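Local coordinates for putative lipoprotein (Parabacteroides distasonis ATCC 8503, PDB 3JX8) that is of unproven function but, as a putative lipoprotein with an adhesin-like head domain, may bind lipid or help the bacterium adhere to surfaces, at residues A192-N203 with S211-N221. Sequence-based numbering, arbitrary orientation.
Sequences AFDCQARKAECN and SVYATQILDAN. With SO4 (sulfate ion), chain I.
F193 lies over S211, whose CB sits 3.5 Å above the ring centroid, almost on the ring normal; small S211 lets its CB come this close in a CH-pi contact, while V212 O comes to the ring edge. F193 sits within a type I turn from A192 to C195, and a water bridges the two segments where the strands part, close to A192 O and C195 O and accepting from Y213 N at 2.9 Å. For Q196, a chi1 of -172° swings CG away from the backbone N and over the face of the Y213 ring, 3.9 Å from the centroid; K231 makes a cation-pi contact with the same ring. A197 resumes the backbone pairing, its N bonded to Y213 O and its O to T215 N. At the next corner a beta bulge shifts the register by one, and R198 O accepts from both Q216 N (2.8 Å) and I217 N (3.2 Å). Long, flexible R198 and K199 reach out to a sulfate, probably from the crystallisation liquor; K199 NZ meets its O1 at 2.6 Å, R198 gives O4 two weak bonds, and R198 NE also forms a salt bridge with D178. Beyond the corner, backbone bonds run from A200 N to I217 O, D219 N to A200 O and C202 N to D219 O. A200 and C202 face inward, small enough to fit against V212 and L218; C202 SG is 3.9 Å from L218 CD1. On the outer face E201 and N203 run alongside D219 and N221. N203 ND2 donates to E201 OE2 (2.8 Å) and bonds N183 OD1, N221 ND2 donates to D219 OD1, and the two amides lie side by side, planes 11° apart, N221 ND2 giving N203 OD1 a weak bond. These neighbouring coils of a right-handed parallel beta-helix are thus joined chiefly by backbone bonds around an apolar interior, and the asparagine amides probably ease the repulsion between the E201 and D219 carboxylates.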
# COMPACT_ATOMS: atom_id res chain seq x y z
N ALA A 192 -3.90 -18.27 -1.46
CA ALA A 192 -3.10 -19.03 -2.40
C ALA A 192 -2.81 -20.43 -1.92
O ALA A 192 -1.84 -21.03 -2.35
CB ALA A 192 -1.80 -18.27 -2.74
N PHE A 193 -3.66 -20.98 -1.06
CA PHE A 193 -3.48 -22.35 -0.59
C PHE A 193 -3.56 -23.38 -1.72
O PHE A 193 -2.93 -24.40 -1.64
CB PHE A 193 -4.54 -22.76 0.46
CG PHE A 193 -4.17 -22.44 1.90
CD1 PHE A 193 -2.86 -22.45 2.36
CD2 PHE A 193 -5.19 -22.24 2.83
CE1 PHE A 193 -2.57 -22.18 3.71
CE2 PHE A 193 -4.90 -21.99 4.18
CZ PHE A 193 -3.60 -21.97 4.60
N ASP A 194 -4.36 -23.12 -2.77
CA ASP A 194 -4.41 -24.06 -3.92
C ASP A 194 -3.60 -23.59 -5.10
O ASP A 194 -3.87 -23.97 -6.25
CB ASP A 194 -5.84 -24.33 -4.35
CG ASP A 194 -6.65 -24.97 -3.25
OD1 ASP A 194 -6.09 -25.81 -2.47
OD2 ASP A 194 -7.85 -24.62 -3.16
N CYS A 195 -2.60 -22.76 -4.82
CA CYS A 195 -1.62 -22.40 -5.80
C CYS A 195 -0.32 -22.99 -5.33
O CYS A 195 0.31 -22.46 -4.45
CB CYS A 195 -1.52 -20.90 -5.96
SG CYS A 195 -0.19 -20.47 -7.07
N GLN A 196 0.06 -24.11 -5.92
CA GLN A 196 1.26 -24.81 -5.51
C GLN A 196 2.52 -24.17 -6.07
O GLN A 196 2.79 -24.25 -7.27
CB GLN A 196 1.20 -26.28 -5.93
CG GLN A 196 2.31 -27.12 -5.37
CD GLN A 196 2.41 -28.46 -6.06
OE1 GLN A 196 2.05 -29.48 -5.51
NE2 GLN A 196 2.87 -28.46 -7.30
N ALA A 197 3.29 -23.55 -5.19
CA ALA A 197 4.56 -22.94 -5.51
C ALA A 197 5.71 -23.83 -5.06
O ALA A 197 5.65 -24.44 -3.99
CB ALA A 197 4.69 -21.61 -4.84
N ARG A 198 6.77 -23.89 -5.86
CA ARG A 198 8.00 -24.52 -5.39
C ARG A 198 8.69 -23.59 -4.38
O ARG A 198 9.03 -24.02 -3.28
CB ARG A 198 8.93 -24.89 -6.54
CG ARG A 198 10.20 -25.57 -6.06
CD ARG A 198 11.07 -26.05 -7.23
NE ARG A 198 11.53 -24.92 -8.03
CZ ARG A 198 12.61 -24.18 -7.81
NH1 ARG A 198 13.43 -24.44 -6.80
NH2 ARG A 198 12.88 -23.15 -8.60
N LYS A 199 8.94 -22.34 -4.79
CA LYS A 199 9.49 -21.32 -3.93
C LYS A 199 8.52 -20.15 -3.82
O LYS A 199 7.98 -19.69 -4.83
CB LYS A 199 10.80 -20.79 -4.49
CG LYS A 199 11.85 -21.89 -4.74
CD LYS A 199 13.32 -21.38 -4.69
CE LYS A 199 13.68 -20.39 -5.80
NZ LYS A 199 15.18 -20.13 -5.92
N ALA A 200 8.31 -19.66 -2.61
CA ALA A 200 7.47 -18.49 -2.39
C ALA A 200 8.09 -17.52 -1.39
O ALA A 200 8.69 -17.93 -0.36
CB ALA A 200 6.11 -18.89 -1.93
N GLU A 201 7.91 -16.24 -1.68
CA GLU A 201 8.22 -15.14 -0.77
C GLU A 201 6.92 -14.44 -0.37
O GLU A 201 6.13 -14.06 -1.25
CB GLU A 201 9.10 -14.14 -1.49
CG GLU A 201 9.68 -13.10 -0.57
CD GLU A 201 10.38 -11.97 -1.33
OE1 GLU A 201 10.86 -12.27 -2.46
OE2 GLU A 201 10.44 -10.82 -0.79
N CYS A 202 6.71 -14.27 0.92
CA CYS A 202 5.49 -13.66 1.45
C CYS A 202 5.86 -12.48 2.32
O CYS A 202 6.65 -12.60 3.26
CB CYS A 202 4.73 -14.66 2.28
SG CYS A 202 4.06 -16.00 1.33
N ASN A 203 5.31 -11.33 1.98
CA ASN A 203 5.55 -10.11 2.73
C ASN A 203 4.26 -9.46 3.10
O ASN A 203 3.43 -9.22 2.21
CB ASN A 203 6.33 -9.13 1.89
CG ASN A 203 7.74 -9.61 1.60
OD1 ASN A 203 8.59 -9.64 2.48
ND2 ASN A 203 7.98 -9.99 0.36
N SER A 211 -2.29 -16.78 2.70
CA SER A 211 -2.31 -18.24 2.81
C SER A 211 -1.52 -18.82 1.65
O SER A 211 -1.90 -18.64 0.50
CB SER A 211 -3.73 -18.76 2.76
OG SER A 211 -4.47 -18.23 3.86
N VAL A 212 -0.42 -19.52 1.96
CA VAL A 212 0.51 -19.95 0.94
C VAL A 212 0.75 -21.45 1.00
O VAL A 212 0.68 -22.05 2.07
CB VAL A 212 1.87 -19.17 1.05
CG1 VAL A 212 2.52 -19.39 2.44
CG2 VAL A 212 2.83 -19.50 -0.14
N TYR A 213 1.04 -22.02 -0.17
CA TYR A 213 1.45 -23.41 -0.32
C TYR A 213 2.74 -23.39 -1.11
O TYR A 213 2.75 -23.07 -2.30
CB TYR A 213 0.36 -24.16 -1.07
CG TYR A 213 0.61 -25.61 -1.43
CD1 TYR A 213 1.53 -26.38 -0.76
CD2 TYR A 213 -0.17 -26.23 -2.43
CE1 TYR A 213 1.73 -27.71 -1.07
CE2 TYR A 213 0.01 -27.56 -2.75
CZ TYR A 213 0.95 -28.30 -2.06
OH TYR A 213 1.14 -29.62 -2.36
N ALA A 214 3.84 -23.71 -0.43
CA ALA A 214 5.19 -23.75 -0.99
C ALA A 214 5.75 -25.13 -0.66
O ALA A 214 5.63 -25.60 0.47
CB ALA A 214 6.09 -22.63 -0.42
N THR A 215 6.35 -25.77 -1.64
CA THR A 215 6.85 -27.13 -1.45
C THR A 215 8.32 -27.18 -1.05
O THR A 215 8.72 -28.08 -0.33
CB THR A 215 6.61 -28.01 -2.69
OG1 THR A 215 7.36 -27.48 -3.78
CG2 THR A 215 5.11 -28.03 -3.05
N GLN A 216 9.12 -26.21 -1.48
CA GLN A 216 10.56 -26.28 -1.22
C GLN A 216 11.12 -25.16 -0.33
O GLN A 216 11.78 -25.44 0.66
CB GLN A 216 11.28 -26.31 -2.54
CG GLN A 216 12.74 -26.61 -2.43
CD GLN A 216 13.38 -26.57 -3.80
OE1 GLN A 216 12.93 -27.27 -4.72
NE2 GLN A 216 14.40 -25.74 -3.95
N ILE A 217 10.87 -23.91 -0.70
CA ILE A 217 11.39 -22.75 0.03
C ILE A 217 10.25 -21.76 0.29
O ILE A 217 9.47 -21.44 -0.61
CB ILE A 217 12.46 -22.00 -0.82
CG1 ILE A 217 13.65 -22.90 -1.15
CG2 ILE A 217 12.95 -20.76 -0.10
CD1 ILE A 217 14.45 -23.32 0.05
N LEU A 218 10.17 -21.27 1.52
CA LEU A 218 9.22 -20.26 1.93
C LEU A 218 9.95 -19.20 2.73
O LEU A 218 10.60 -19.49 3.75
CB LEU A 218 8.05 -20.82 2.76
CG LEU A 218 7.03 -19.81 3.31
CD1 LEU A 218 6.34 -19.00 2.15
CD2 LEU A 218 5.99 -20.55 4.19
N ASP A 219 9.85 -17.97 2.26
CA ASP A 219 10.44 -16.83 2.92
C ASP A 219 9.26 -16.00 3.42
O ASP A 219 8.49 -15.44 2.62
CB ASP A 219 11.32 -16.16 1.87
CG ASP A 219 12.02 -14.94 2.36
OD1 ASP A 219 11.98 -14.65 3.57
OD2 ASP A 219 12.64 -14.26 1.49
N ALA A 220 9.08 -15.97 4.73
CA ALA A 220 7.88 -15.47 5.38
C ALA A 220 8.22 -14.23 6.22
O ALA A 220 8.99 -14.33 7.19
CB ALA A 220 7.25 -16.56 6.24
N ASN A 221 7.70 -13.07 5.82
CA ASN A 221 8.05 -11.79 6.44
C ASN A 221 6.82 -11.01 6.81
O ASN A 221 5.91 -10.82 5.97
CB ASN A 221 8.90 -10.94 5.48
CG ASN A 221 10.14 -11.68 5.01
OD1 ASN A 221 11.05 -11.93 5.79
ND2 ASN A 221 10.15 -12.12 3.76
S SO4 I . 16.63 -22.59 -7.38
O1 SO4 I . 16.28 -22.45 -5.97
O2 SO4 I . 16.48 -21.29 -8.04
O3 SO4 I . 17.98 -23.10 -7.47
O4 SO4 I . 15.77 -23.57 -8.00
O HOH W 1 0.77 -20.54 -2.64